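Local coordinates for protein chitooligosaccharide oxidase (Gibberella zeae, PDB 6Y0R) that oxidises the C1 hydroxyl of chitooligosaccharides to lactones with a bicovalently bound FAD, passing the electrons to molecular oxygen to give hydrogen peroxide, at residues Y53-P58 and D334-F339; N338-S343 and Y447-I452. All coordinates share one frame; numbering follows the deposited sequence.

Contact 1 (Y53-P58 and D334-F339). With FAD (flavin-adenine dinucleotide), chain B.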
ATOM      1  N   TYR A  53      -3.536  13.969  -2.149  1.00 16.17           N
ATOM      2  CA  TYR A  53      -3.979  13.149  -3.293  1.00 16.73           C
ATOM      3  C   TYR A  53      -5.494  13.018  -3.270  1.00 17.79           C
ATOM      4  O   TYR A  53      -6.184  13.228  -4.278  1.00 18.73           O
ATOM      5  CB  TYR A  53      -3.342  11.761  -3.160  1.00 17.18           C
ATOM      6  CG  TYR A  53      -3.914  10.763  -4.118  1.00 17.83           C
ATOM      7  CD1 TYR A  53      -3.682  10.891  -5.469  1.00 18.96           C
ATOM      8  CD2 TYR A  53      -4.647   9.679  -3.682  1.00 18.99           C
ATOM      9  CE1 TYR A  53      -4.211   9.992  -6.378  1.00 20.19           C
ATOM     10  CE2 TYR A  53      -5.174   8.767  -4.579  1.00 19.30           C
ATOM     11  CZ  TYR A  53      -4.965   8.936  -5.926  1.00 20.37           C
ATOM     12  OH  TYR A  53      -5.432   8.025  -6.837  1.00 24.61           O
ATOM     13  N   ASN A  54      -6.054  12.659  -2.122  1.00 16.60           N
ATOM     14  CA  ASN A  54      -7.511  12.466  -1.983  1.00 17.74           C
ATOM     15  C   ASN A  54      -8.185  13.830  -1.754  1.00 18.47           C
ATOM     16  O   ASN A  54      -7.946  14.432  -0.720  1.00 20.69           O
ATOM     17  CB  ASN A  54      -7.904  11.507  -0.853  1.00 17.38           C
ATOM     18  CG  ASN A  54      -9.356  11.086  -0.883  1.00 19.34           C
ATOM     19  OD1 ASN A  54     -10.174  11.651  -1.638  1.00 20.15           O
ATOM     20  ND2 ASN A  54      -9.681  10.040  -0.131  1.00 18.29           N
ATOM     21  N   LEU A  55      -8.948  14.301  -2.738  1.00 19.79           N
ATOM     22  CA  LEU A  55      -9.666  15.611  -2.672  1.00 20.18           C
ATOM     23  C   LEU A  55     -10.715  15.596  -1.561  1.00 21.99           C
ATOM     24  O   LEU A  55     -11.127  16.692  -1.077  1.00 22.61           O
ATOM     25  CB  LEU A  55     -10.282  15.857  -4.056  1.00 21.39           C
ATOM     26  CG  LEU A  55      -9.246  15.981  -5.179  1.00 23.36           C
ATOM     27  CD1 LEU A  55      -9.903  16.103  -6.554  1.00 28.10           C
ATOM     28  CD2 LEU A  55      -8.331  17.160  -4.916  1.00 21.13           C
ATOM     29  N   ARG A  56     -11.117  14.420  -1.088  1.00 20.06           N
ATOM     30  CA  ARG A  56     -12.041  14.335   0.065  1.00 20.18           C
ATOM     31  C   ARG A  56     -11.361  14.771   1.371  1.00 19.27           C
ATOM     32  O   ARG A  56     -12.093  15.128   2.324  1.00 21.04           O
ATOM     33  CB  ARG A  56     -12.588  12.915   0.201  1.00 18.44           C
ATOM     34  CG  ARG A  56     -13.756  12.799   1.167  1.00 19.13           C
ATOM     35  CD  ARG A  56     -14.304  11.409   1.213  1.00 19.27           C
ATOM     36  NE  ARG A  56     -13.387  10.436   1.847  1.00 18.43           N
ATOM     37  CZ  ARG A  56     -13.269  10.252   3.147  1.00 18.80           C
ATOM     38  NH1 ARG A  56     -12.441   9.320   3.600  1.00 19.27           N
ATOM     39  NH2 ARG A  56     -13.923  11.020   4.014  1.00 20.53           N
ATOM     40  N   LEU A  57     -10.035  14.704   1.468  1.00 19.07           N
ATOM     41  CA  LEU A  57      -9.269  14.873   2.734  1.00 17.66           C
ATOM     42  C   LEU A  57      -8.042  15.753   2.537  1.00 18.57           C
ATOM     43  O   LEU A  57      -6.871  15.382   2.763  1.00 18.46           O
ATOM     44  CB  LEU A  57      -8.925  13.487   3.273  1.00 17.85           C
ATOM     45  CG  LEU A  57     -10.094  12.655   3.773  1.00 18.27           C
ATOM     46  CD1 LEU A  57      -9.616  11.263   4.171  1.00 18.96           C
ATOM     47  CD2 LEU A  57     -10.767  13.290   4.967  1.00 19.45           C
ATOM     48  N   PRO A  58      -8.293  17.053   2.233  1.00 18.24           N
ATOM     49  CA  PRO A  58      -7.229  18.040   2.278  1.00 18.42           C
ATOM     50  C   PRO A  58      -6.875  18.411   3.724  1.00 16.76           C
ATOM     51  O   PRO A  58      -7.747  18.357   4.622  1.00 20.84           O
ATOM     52  CB  PRO A  58      -7.891  19.253   1.567  1.00 19.18           C
ATOM     53  CG  PRO A  58      -9.311  19.119   1.972  1.00 19.56           C
ATOM     54  CD  PRO A  58      -9.612  17.619   1.902  1.00 19.68           C
ATOM     55  N   ASP A 334       0.635  15.684  -9.697  1.00 22.42           N
ATOM     56  CA  ASP A 334      -0.678  16.206  -9.260  1.00 24.66           C
ATOM     57  C   ASP A 334      -1.791  15.239  -9.622  1.00 22.73           C
ATOM     58  O   ASP A 334      -2.898  15.704  -9.935  1.00 24.97           O
ATOM     59  CB  ASP A 334      -0.922  17.604  -9.861  1.00 30.18           C
ATOM     60  CG  ASP A 334      -1.156  17.571 -11.359  1.00 36.89           C
ATOM     61  OD1 ASP A 334      -0.840  16.533 -11.999  1.00 38.55           O
ATOM     62  OD2 ASP A 334      -1.619  18.595 -11.883  1.00 42.47           O
ATOM     63  N   ALA A 335      -1.570  13.930  -9.474  1.00 20.97           N
ATOM     64  CA  ALA A 335      -2.674  12.954  -9.558  1.00 21.13           C
ATOM     65  C   ALA A 335      -3.643  13.211  -8.397  1.00 20.67           C
ATOM     66  O   ALA A 335      -3.179  13.581  -7.275  1.00 20.51           O
ATOM     67  CB  ALA A 335      -2.107  11.549  -9.508  1.00 23.02           C
ATOM     68  N   HIS A 336      -4.941  13.050  -8.637  1.00 19.57           N
ATOM     69  CA  HIS A 336      -5.990  13.186  -7.604  1.00 20.38           C
ATOM     70  C   HIS A 336      -7.112  12.192  -7.864  1.00 21.11           C
ATOM     71  O   HIS A 336      -7.338  11.791  -9.018  1.00 24.33           O
ATOM     72  CB  HIS A 336      -6.535  14.628  -7.543  1.00 22.35           C
ATOM     73  CG  HIS A 336      -5.544  15.610  -7.031  1.00 21.74           C
ATOM     74  ND1 HIS A 336      -5.135  15.632  -5.698  1.00 23.88           N
ATOM     75  CD2 HIS A 336      -4.848  16.579  -7.671  1.00 24.17           C
ATOM     76  CE1 HIS A 336      -4.205  16.562  -5.556  1.00 26.31           C
ATOM     77  NE2 HIS A 336      -4.023  17.161  -6.757  1.00 23.88           N
ATOM     78  N   ASP A 337      -7.810  11.852  -6.797  1.00 21.54           N
ATOM     79  CA  ASP A 337      -9.145  11.260  -6.861  1.00 20.06           C
ATOM     80  C   ASP A 337      -9.930  11.825  -5.699  1.00 20.08           C
ATOM     81  O   ASP A 337      -9.351  12.443  -4.828  1.00 22.50           O
ATOM     82  CB  ASP A 337      -9.045   9.723  -6.917  1.00 21.93           C
ATOM     83  CG  ASP A 337     -10.339   9.052  -7.368  1.00 27.49           C
ATOM     84  OD1 ASP A 337     -11.285   9.780  -7.805  1.00 29.72           O
ATOM     85  OD2 ASP A 337     -10.428   7.806  -7.273  1.00 32.22           O
ATOM     86  N   ASN A 338     -11.230  11.588  -5.699  1.00 19.62           N
ATOM     87  CA  ASN A 338     -12.169  12.069  -4.650  1.00 19.75           C
ATOM     88  C   ASN A 338     -12.971  10.863  -4.176  1.00 19.14           C
ATOM     89  O   ASN A 338     -13.875  10.441  -4.870  1.00 20.47           O
ATOM     90  CB  ASN A 338     -13.068  13.182  -5.208  1.00 21.01           C
ATOM     91  CG  ASN A 338     -13.872  13.897  -4.154  1.00 23.19           C
ATOM     92  OD1 ASN A 338     -13.836  13.572  -2.971  1.00 21.47           O
ATOM     93  ND2 ASN A 338     -14.667  14.868  -4.594  1.00 23.15           N
ATOM     94  N   PHE A 339     -12.534  10.215  -3.102  1.00 17.11           N
ATOM     95  CA  PHE A 339     -13.007   8.843  -2.802  1.00 17.71           C
ATOM     96  C   PHE A 339     -12.948   8.492  -1.326  1.00 17.95           C
ATOM     97  O   PHE A 339     -12.382   9.198  -0.493  1.00 18.46           O
ATOM     98  CB  PHE A 339     -12.173   7.870  -3.627  1.00 19.70           C
ATOM     99  CG  PHE A 339     -10.754   7.760  -3.153  1.00 18.30           C
ATOM    100  CD1 PHE A 339      -9.811   8.705  -3.498  1.00 19.47           C
ATOM    101  CD2 PHE A 339     -10.347   6.673  -2.388  1.00 18.58           C
ATOM    102  CE1 PHE A 339      -8.479   8.595  -3.127  1.00 19.29           C
ATOM    103  CE2 PHE A 339      -8.999   6.547  -2.034  1.00 18.98           C
ATOM    104  CZ  PHE A 339      -8.084   7.523  -2.362  1.00 18.87           C
TER
HETATM  105  PA  FAD B 501       2.280   8.981   1.578  1.00 15.29           P
HETATM  106  O1A FAD B 501       0.939   9.583   1.695  1.00 14.49           O
HETATM  107  O2A FAD B 501       3.444   9.825   1.244  1.00 15.95           O
HETATM  108  O5B FAD B 501       2.647   8.177   2.903  1.00 15.10           O
HETATM  109  C5B FAD B 501       1.866   7.074   3.364  1.00 15.34           C
HETATM  110  C4B FAD B 501       2.149   6.838   4.836  1.00 15.19           C
HETATM  111  O4B FAD B 501       3.539   6.460   5.005  1.00 14.90           O
HETATM  112  C3B FAD B 501       1.967   8.034   5.793  1.00 15.69           C
HETATM  113  O3B FAD B 501       1.668   7.584   7.121  1.00 16.54           O
HETATM  114  C2B FAD B 501       3.348   8.675   5.775  1.00 15.29           C
HETATM  115  O2B FAD B 501       3.616   9.542   6.880  1.00 16.92           O
HETATM  116  C1B FAD B 501       4.226   7.454   5.757  1.00 15.21           C
HETATM  117  N9A FAD B 501       5.537   7.655   5.161  1.00 16.02           N
HETATM  118  C8A FAD B 501       5.792   7.913   3.839  1.00 17.98           C
HETATM  119  N7A FAD B 501       7.089   8.053   3.592  1.00 16.51           N
HETATM  120  C5A FAD B 501       7.700   7.885   4.829  1.00 16.67           C
HETATM  121  C6A FAD B 501       9.048   7.926   5.232  1.00 18.16           C
HETATM  122  N6A FAD B 501      10.037   8.119   4.356  1.00 16.83           N
HETATM  123  N1A FAD B 501       9.337   7.752   6.552  1.00 17.47           N
HETATM  124  C2A FAD B 501       8.297   7.580   7.393  1.00 19.80           C
HETATM  125  N3A FAD B 501       6.991   7.499   7.124  1.00 18.07           N
HETATM  126  C4A FAD B 501       6.748   7.665   5.810  1.00 17.24           C
HETATM  127  N1  FAD B 501      -0.977  -0.399  -2.595  1.00 15.81           N
HETATM  128  C2  FAD B 501      -0.591  -1.660  -2.840  1.00 16.63           C
HETATM  129  O2  FAD B 501      -0.150  -2.405  -1.892  1.00 15.60           O
HETATM  130  N3  FAD B 501      -0.632  -2.141  -4.118  1.00 16.96           N
HETATM  131  C4  FAD B 501      -1.067  -1.398  -5.203  1.00 18.66           C
HETATM  132  O4  FAD B 501      -1.067  -1.890  -6.345  1.00 19.77           O
HETATM  133  C4X FAD B 501      -1.471  -0.061  -4.974  1.00 19.26           C
HETATM  134  N5  FAD B 501      -1.841   0.701  -6.006  1.00 20.21           N
HETATM  135  C5X FAD B 501      -2.095   2.033  -5.761  1.00 18.99           C
HETATM  136  C6  FAD B 501      -2.417   2.887  -6.850  1.00 18.63           C
HETATM  137  C7  FAD B 501      -2.701   4.226  -6.642  1.00 17.73           C
HETATM  138  C7M FAD B 501      -3.073   5.126  -7.804  1.00 18.86           C
HETATM  139  C8  FAD B 501      -2.607   4.782  -5.300  1.00 16.24           C
HETATM  140  C8M FAD B 501      -2.782   6.258  -5.004  1.00 17.24           C
HETATM  141  C9  FAD B 501      -2.328   3.907  -4.229  1.00 18.27           C
HETATM  142  C9A FAD B 501      -2.078   2.544  -4.439  1.00 17.85           C
HETATM  143  N10 FAD B 501      -1.757   1.698  -3.364  1.00 17.13           N
HETATM  144  C10 FAD B 501      -1.404   0.363  -3.598  1.00 17.39           C
HETATM  145  C1' FAD B 501      -1.753   2.175  -1.978  1.00 16.50           C
HETATM  146  C2' FAD B 501      -0.358   2.636  -1.552  1.00 16.12           C
HETATM  147  O2' FAD B 501       0.486   1.515  -1.283  1.00 14.90           O
HETATM  148  C3' FAD B 501      -0.509   3.484  -0.316  1.00 17.02           C
HETATM  149  O3' FAD B 501      -1.344   4.602  -0.698  1.00 15.69           O
HETATM  150  C4' FAD B 501       0.863   3.937   0.186  1.00 18.13           C
HETATM  151  O4' FAD B 501       0.853   4.180   1.605  1.00 19.36           O
HETATM  152  C5' FAD B 501       1.273   5.180  -0.550  1.00 15.21           C
HETATM  153  O5' FAD B 501       2.639   5.530  -0.253  1.00 15.69           O
HETATM  154  P   FAD B 501       3.088   7.021  -0.548  1.00 14.90           P
HETATM  155  O1P FAD B 501       4.520   7.156  -0.188  1.00 15.18           O
HETATM  156  O2P FAD B 501       2.673   7.468  -1.901  1.00 15.29           O
HETATM  157  O3P FAD B 501       2.113   7.830   0.463  1.00 15.28           O

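Contact 2 (N338-S343 and Y447-I452). With FAD (flavin-adenine dinucleotide), chain B.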
ATOM      1  N   ASN A 338     -11.230  11.588  -5.699  1.00 19.62           N
ATOM      2  CA  ASN A 338     -12.169  12.069  -4.650  1.00 19.75           C
ATOM      3  C   ASN A 338     -12.971  10.863  -4.176  1.00 19.14           C
ATOM      4  O   ASN A 338     -13.875  10.441  -4.870  1.00 20.47           O
ATOM      5  CB  ASN A 338     -13.068  13.182  -5.208  1.00 21.01           C
ATOM      6  CG  ASN A 338     -13.872  13.897  -4.154  1.00 23.19           C
ATOM      7  OD1 ASN A 338     -13.836  13.572  -2.971  1.00 21.47           O
ATOM      8  ND2 ASN A 338     -14.667  14.868  -4.594  1.00 23.15           N
ATOM      9  N   PHE A 339     -12.534  10.215  -3.102  1.00 17.11           N
ATOM     10  CA  PHE A 339     -13.007   8.843  -2.802  1.00 17.71           C
ATOM     11  C   PHE A 339     -12.948   8.492  -1.326  1.00 17.95           C
ATOM     12  O   PHE A 339     -12.382   9.198  -0.493  1.00 18.46           O
ATOM     13  CB  PHE A 339     -12.173   7.870  -3.627  1.00 19.70           C
ATOM     14  CG  PHE A 339     -10.754   7.760  -3.153  1.00 18.30           C
ATOM     15  CD1 PHE A 339      -9.811   8.705  -3.498  1.00 19.47           C
ATOM     16  CD2 PHE A 339     -10.347   6.673  -2.388  1.00 18.58           C
ATOM     17  CE1 PHE A 339      -8.479   8.595  -3.127  1.00 19.29           C
ATOM     18  CE2 PHE A 339      -8.999   6.547  -2.034  1.00 18.98           C
ATOM     19  CZ  PHE A 339      -8.084   7.523  -2.362  1.00 18.87           C
ATOM     20  N   TYR A 340     -13.618   7.399  -1.025  1.00 17.32           N
ATOM     21  CA  TYR A 340     -13.553   6.688   0.256  1.00 17.25           C
ATOM     22  C   TYR A 340     -13.236   5.219  -0.054  1.00 16.89           C
ATOM     23  O   TYR A 340     -13.614   4.703  -1.086  1.00 18.14           O
ATOM     24  CB  TYR A 340     -14.870   6.815   1.004  1.00 17.04           C
ATOM     25  CG  TYR A 340     -14.949   5.974   2.241  1.00 15.68           C
ATOM     26  CD1 TYR A 340     -14.042   6.126   3.283  1.00 16.37           C
ATOM     27  CD2 TYR A 340     -15.884   4.955   2.349  1.00 16.51           C
ATOM     28  CE1 TYR A 340     -14.087   5.325   4.404  1.00 16.04           C
ATOM     29  CE2 TYR A 340     -15.966   4.171   3.479  1.00 16.65           C
ATOM     30  CZ  TYR A 340     -15.039   4.321   4.499  1.00 16.79           C
ATOM     31  OH  TYR A 340     -15.133   3.527   5.602  1.00 18.43           O
ATOM     32  N   ALA A 341     -12.426   4.611   0.797  1.00 15.57           N
ATOM     33  CA  ALA A 341     -12.004   3.210   0.623  1.00 15.85           C
ATOM     34  C   ALA A 341     -11.972   2.524   1.961  1.00 16.48           C
ATOM     35  O   ALA A 341     -11.922   3.152   3.037  1.00 16.86           O
ATOM     36  CB  ALA A 341     -10.647   3.165  -0.038  1.00 17.26           C
ATOM     37  N   SER A 342     -11.961   1.201   1.889  1.00 16.17           N
ATOM     38  CA  SER A 342     -11.746   0.345   3.073  1.00 16.11           C
ATOM     39  C   SER A 342     -11.109  -0.943   2.560  1.00 14.91           C
ATOM     40  O   SER A 342     -10.825  -1.024   1.372  1.00 16.22           O
ATOM     41  CB  SER A 342     -13.057   0.059   3.780  1.00 17.09           C
ATOM     42  OG  SER A 342     -12.881  -0.603   4.995  1.00 18.07           O
ATOM     43  N   SER A 343     -10.851  -1.855   3.466  1.00 15.49           N
ATOM     44  CA  SER A 343     -10.166  -3.116   3.110  1.00 15.14           C
ATOM     45  C   SER A 343     -10.582  -4.197   4.082  1.00 15.21           C
ATOM     46  O   SER A 343     -11.162  -3.909   5.176  1.00 14.95           O
ATOM     47  CB  SER A 343      -8.649  -2.969   3.050  1.00 16.04           C
ATOM     48  OG  SER A 343      -8.087  -2.630   4.327  1.00 17.88           O
ATOM     49  N   TYR A 447      -4.401   0.521   2.618  1.00 16.07           N
ATOM     50  CA  TYR A 447      -5.777   0.852   2.177  1.00 16.40           C
ATOM     51  C   TYR A 447      -6.554   1.296   3.400  1.00 16.74           C
ATOM     52  O   TYR A 447      -7.534   0.659   3.795  1.00 17.74           O
ATOM     53  CB  TYR A 447      -6.487  -0.346   1.546  1.00 18.13           C
ATOM     54  CG  TYR A 447      -5.863  -0.917   0.300  1.00 20.10           C
ATOM     55  CD1 TYR A 447      -5.115  -0.141  -0.563  1.00 19.98           C
ATOM     56  CD2 TYR A 447      -6.101  -2.230  -0.051  1.00 23.31           C
ATOM     57  CE1 TYR A 447      -4.566  -0.676  -1.718  1.00 21.94           C
ATOM     58  CE2 TYR A 447      -5.550  -2.779  -1.201  1.00 22.85           C
ATOM     59  CZ  TYR A 447      -4.774  -1.998  -2.031  1.00 23.28           C
ATOM     60  OH  TYR A 447      -4.195  -2.456  -3.199  1.00 26.54           O
ATOM     61  N   PRO A 448      -6.112   2.379   4.043  1.00 15.97           N
ATOM     62  CA  PRO A 448      -6.633   2.750   5.356  1.00 15.14           C
ATOM     63  C   PRO A 448      -8.082   3.233   5.279  1.00 15.74           C
ATOM     64  O   PRO A 448      -8.458   3.829   4.285  1.00 16.78           O
ATOM     65  CB  PRO A 448      -5.734   3.873   5.830  1.00 16.36           C
ATOM     66  CG  PRO A 448      -5.260   4.516   4.550  1.00 16.43           C
ATOM     67  CD  PRO A 448      -5.133   3.370   3.554  1.00 15.51           C
ATOM     68  N   ASP A 449      -8.830   2.948   6.326  1.00 15.37           N
ATOM     69  CA  ASP A 449     -10.266   3.302   6.466  1.00 15.19           C
ATOM     70  C   ASP A 449     -10.377   4.456   7.471  1.00 15.80           C
ATOM     71  O   ASP A 449     -10.227   4.235   8.663  1.00 15.87           O
ATOM     72  CB  ASP A 449     -11.053   2.090   6.954  1.00 16.24           C
ATOM     73  CG  ASP A 449     -12.551   2.262   6.942  1.00 17.52           C
ATOM     74  OD1 ASP A 449     -12.999   3.444   7.003  1.00 17.16           O
ATOM     75  OD2 ASP A 449     -13.264   1.228   6.848  1.00 16.88           O
ATOM     76  N   SER A 450     -10.731   5.636   6.971  1.00 16.92           N
ATOM     77  CA  SER A 450     -10.839   6.848   7.823  1.00 17.46           C
ATOM     78  C   SER A 450     -11.939   6.727   8.869  1.00 20.73           C
ATOM     79  O   SER A 450     -11.850   7.530   9.811  1.00 20.55           O
ATOM     80  CB  SER A 450     -11.065   8.062   7.007  1.00 17.21           C
ATOM     81  OG  SER A 450     -12.190   7.921   6.197  1.00 18.75           O
ATOM     82  N   GLN A 451     -12.967   5.903   8.675  1.00 19.16           N
ATOM     83  CA  GLN A 451     -14.192   5.929   9.526  1.00 20.27           C
ATOM     84  C   GLN A 451     -14.065   5.038  10.749  1.00 23.68           C
ATOM     85  O   GLN A 451     -14.917   5.149  11.642  1.00 26.61           O
ATOM     86  CB  GLN A 451     -15.421   5.555   8.715  1.00 21.27           C
ATOM     87  CG  GLN A 451     -15.639   6.462   7.526  1.00 20.61           C
ATOM     88  CD  GLN A 451     -15.541   7.923   7.885  1.00 23.26           C
ATOM     89  OE1 GLN A 451     -16.527   8.508   8.377  1.00 25.49           O
ATOM     90  NE2 GLN A 451     -14.436   8.541   7.530  1.00 20.03           N
ATOM     91  N   ILE A 452     -13.089   4.147  10.807  1.00 24.69           N
ATOM     92  CA  ILE A 452     -13.017   3.187  11.943  1.00 24.84           C
ATOM     93  C   ILE A 452     -12.611   3.945  13.196  1.00 25.99           C
ATOM     94  O   ILE A 452     -11.802   4.895  13.073  1.00 27.63           O
ATOM     95  CB  ILE A 452     -11.994   2.093  11.601  1.00 28.13           C
ATOM     96  CG1 ILE A 452     -12.606   1.236  10.496  1.00 29.89           C
ATOM     97  CG2 ILE A 452     -11.578   1.278  12.832  1.00 30.20           C
ATOM     98  CD1 ILE A 452     -11.732   0.078  10.164  1.00 37.52           C
TER
HETATM   99  PA  FAD B 501       2.280   8.981   1.578  1.00 15.29           P
HETATM  100  O1A FAD B 501       0.939   9.583   1.695  1.00 14.49           O
HETATM  101  O2A FAD B 501       3.444   9.825   1.244  1.00 15.95           O
HETATM  102  O5B FAD B 501       2.647   8.177   2.903  1.00 15.10           O
HETATM  103  C5B FAD B 501       1.866   7.074   3.364  1.00 15.34           C
HETATM  104  C4B FAD B 501       2.149   6.838   4.836  1.00 15.19           C
HETATM  105  O4B FAD B 501       3.539   6.460   5.005  1.00 14.90           O
HETATM  106  C3B FAD B 501       1.967   8.034   5.793  1.00 15.69           C
HETATM  107  O3B FAD B 501       1.668   7.584   7.121  1.00 16.54           O
HETATM  108  C2B FAD B 501       3.348   8.675   5.775  1.00 15.29           C
HETATM  109  O2B FAD B 501       3.616   9.542   6.880  1.00 16.92           O
HETATM  110  C1B FAD B 501       4.226   7.454   5.757  1.00 15.21           C
HETATM  111  N9A FAD B 501       5.537   7.655   5.161  1.00 16.02           N
HETATM  112  C8A FAD B 501       5.792   7.913   3.839  1.00 17.98           C
HETATM  113  N7A FAD B 501       7.089   8.053   3.592  1.00 16.51           N
HETATM  114  C5A FAD B 501       7.700   7.885   4.829  1.00 16.67           C
HETATM  115  C6A FAD B 501       9.048   7.926   5.232  1.00 18.16           C
HETATM  116  N6A FAD B 501      10.037   8.119   4.356  1.00 16.83           N
HETATM  117  N1A FAD B 501       9.337   7.752   6.552  1.00 17.47           N
HETATM  118  C2A FAD B 501       8.297   7.580   7.393  1.00 19.80           C
HETATM  119  N3A FAD B 501       6.991   7.499   7.124  1.00 18.07           N
HETATM  120  C4A FAD B 501       6.748   7.665   5.810  1.00 17.24           C
HETATM  121  N1  FAD B 501      -0.977  -0.399  -2.595  1.00 15.81           N
HETATM  122  C2  FAD B 501      -0.591  -1.660  -2.840  1.00 16.63           C
HETATM  123  O2  FAD B 501      -0.150  -2.405  -1.892  1.00 15.60           O
HETATM  124  N3  FAD B 501      -0.632  -2.141  -4.118  1.00 16.96           N
HETATM  125  C4  FAD B 501      -1.067  -1.398  -5.203  1.00 18.66           C
HETATM  126  O4  FAD B 501      -1.067  -1.890  -6.345  1.00 19.77           O
HETATM  127  C4X FAD B 501      -1.471  -0.061  -4.974  1.00 19.26           C
HETATM  128  N5  FAD B 501      -1.841   0.701  -6.006  1.00 20.21           N
HETATM  129  C5X FAD B 501      -2.095   2.033  -5.761  1.00 18.99           C
HETATM  130  C6  FAD B 501      -2.417   2.887  -6.850  1.00 18.63           C
HETATM  131  C7  FAD B 501      -2.701   4.226  -6.642  1.00 17.73           C
HETATM  132  C7M FAD B 501      -3.073   5.126  -7.804  1.00 18.86           C
HETATM  133  C8  FAD B 501      -2.607   4.782  -5.300  1.00 16.24           C
HETATM  134  C8M FAD B 501      -2.782   6.258  -5.004  1.00 17.24           C
HETATM  135  C9  FAD B 501      -2.328   3.907  -4.229  1.00 18.27           C
HETATM  136  C9A FAD B 501      -2.078   2.544  -4.439  1.00 17.85           C
HETATM  137  N10 FAD B 501      -1.757   1.698  -3.364  1.00 17.13           N
HETATM  138  C10 FAD B 501      -1.404   0.363  -3.598  1.00 17.39           C
HETATM  139  C1' FAD B 501      -1.753   2.175  -1.978  1.00 16.50           C
HETATM  140  C2' FAD B 501      -0.358   2.636  -1.552  1.00 16.12           C
HETATM  141  O2' FAD B 501       0.486   1.515  -1.283  1.00 14.90           O
HETATM  142  C3' FAD B 501      -0.509   3.484  -0.316  1.00 17.02           C
HETATM  143  O3' FAD B 501      -1.344   4.602  -0.698  1.00 15.69           O
HETATM  144  C4' FAD B 501       0.863   3.937   0.186  1.00 18.13           C
HETATM  145  O4' FAD B 501       0.853   4.180   1.605  1.00 19.36           O
HETATM  146  C5' FAD B 501       1.273   5.180  -0.550  1.00 15.21           C
HETATM  147  O5' FAD B 501       2.639   5.530  -0.253  1.00 15.69           O
HETATM  148  P   FAD B 501       3.088   7.021  -0.548  1.00 14.90           P
HETATM  149  O1P FAD B 501       4.520   7.156  -0.188  1.00 15.18           O
HETATM  150  O2P FAD B 501       2.673   7.468  -1.901  1.00 15.29           O
HETATM  151  O3P FAD B 501       2.113   7.830   0.463  1.00 15.28           O
HETATM  152  O   HOH W   1     -10.665   5.428   3.838  1.00 14.96           O
HETATM  153  O   HOH W   2      -8.886  -0.555   5.660  1.00 33.06           O

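Contact 1 (Y53-P58 and D334-F339)
Asn54 and Phe339 grip each other through both ends of one side-chain amide. Phe339 N donates to Asn54 OD1 (3.1 Å), and Asn54 ND2 donates back to Phe339 O at 2.9 Å, nearly straight at 169°. Each acceptor is shared: Arg56 NE reaches Phe339 O (2.8 Å) from the opposite carbonyl face, while Arg56 N closes an Asx turn on Asn54 OD1. The backbones add a single bridge, with Leu55 N bonded to Asp337 O (2.8 Å) and Asp337 N to Tyr53 O. His336 ND1 also donates to Tyr53 O (3.0 Å), which sits near the imidazole plane but is met from above its own.

The Asn54 amide stacks on the Phe339 ring, planes 9° apart, with ND2 over the ring centre. Tyr53 and Phe339 meet rim to rim, CE2 to CE1 3.6 Å. Leu55 crosses His336 at about a right angle, its CD2 3.6 Å from His336 ND1. Turned beside its own carbonyl carbon (chi1 169°), the Tyr53 ring lines the FAD pocket: CE2 lies 3.5 Å from FAD C8M, and the ring meets His94, by similarity linked to this 8alpha carbon.

The loop between helix 44-50 and strand 63-65 meets the chain leading into strand 338-346, which pairs with strand 403-411.

Contact 2 (N338-S343 and Y447-I452)
Tyr340 reaches across to Asp449, its OH giving a 2.6 Å hydrogen bond to Asp449 OD1 on the syn side of the carboxylate, tilted 31° from its plane. The ring is turned away from the backbone N (chi1 173°), out to this loop, where Ser450 OG lies at its edge and Gln451 CG packs 3.5 Å from Tyr340 OH. Asp449 OD1 also accepts from Gln451 N, on the opposite face of the carboxylate plane; this Asx turn, with the bonds from Tyr340 and Ser342, restrains the buried carboxylate. At Ala341 the contact runs through water: one molecule donates to Ala341 O (2.7 Å) and Pro448 O and accepts from Ser450 N. The strand is the edge of the seven-stranded antiparallel sheet, and the loop belongs to the berberine-like region of this oxidase. Ser342 takes the other carboxylate oxygen, its OG donating to Asp449 OD2 at 2.6 Å from above the plane. Ser343 packs its CB 3.7 Å from Tyr447 CB; a second water joins Ser343 OG to Tyr447 O, and Ser343 OG also bonds Tyr444 N. Beyond CB the Tyr447 side chain leads away from the strand to the flavin, Tyr447 CE1 lying 3.7 Å from FAD N1.

Overall arrangement
Contacts 1 and 2 follow one another along strand 338-346, an outermost strand of the seven-stranded antiparallel sheet; their segments overlap at Asn338 and Phe339, which meet only the 53-58 loop of the two, and their centres lie about 12 Å apart. In chain order the 53-58 loop comes first, then 334-343, and last the 447-452 loop before helix 454-462. The strand receives an N-terminal loop near its N-terminal end and a C-terminal one further along. The two loops also touch, Arg56 NH1 probably hydrogen-bonding Ser450 OG. Both contacts reach the isoalloxazine, contact 1 at the dimethylbenzene end and contact 2 at the pyrimidine end, so segments distant in sequence come together around the cofactor.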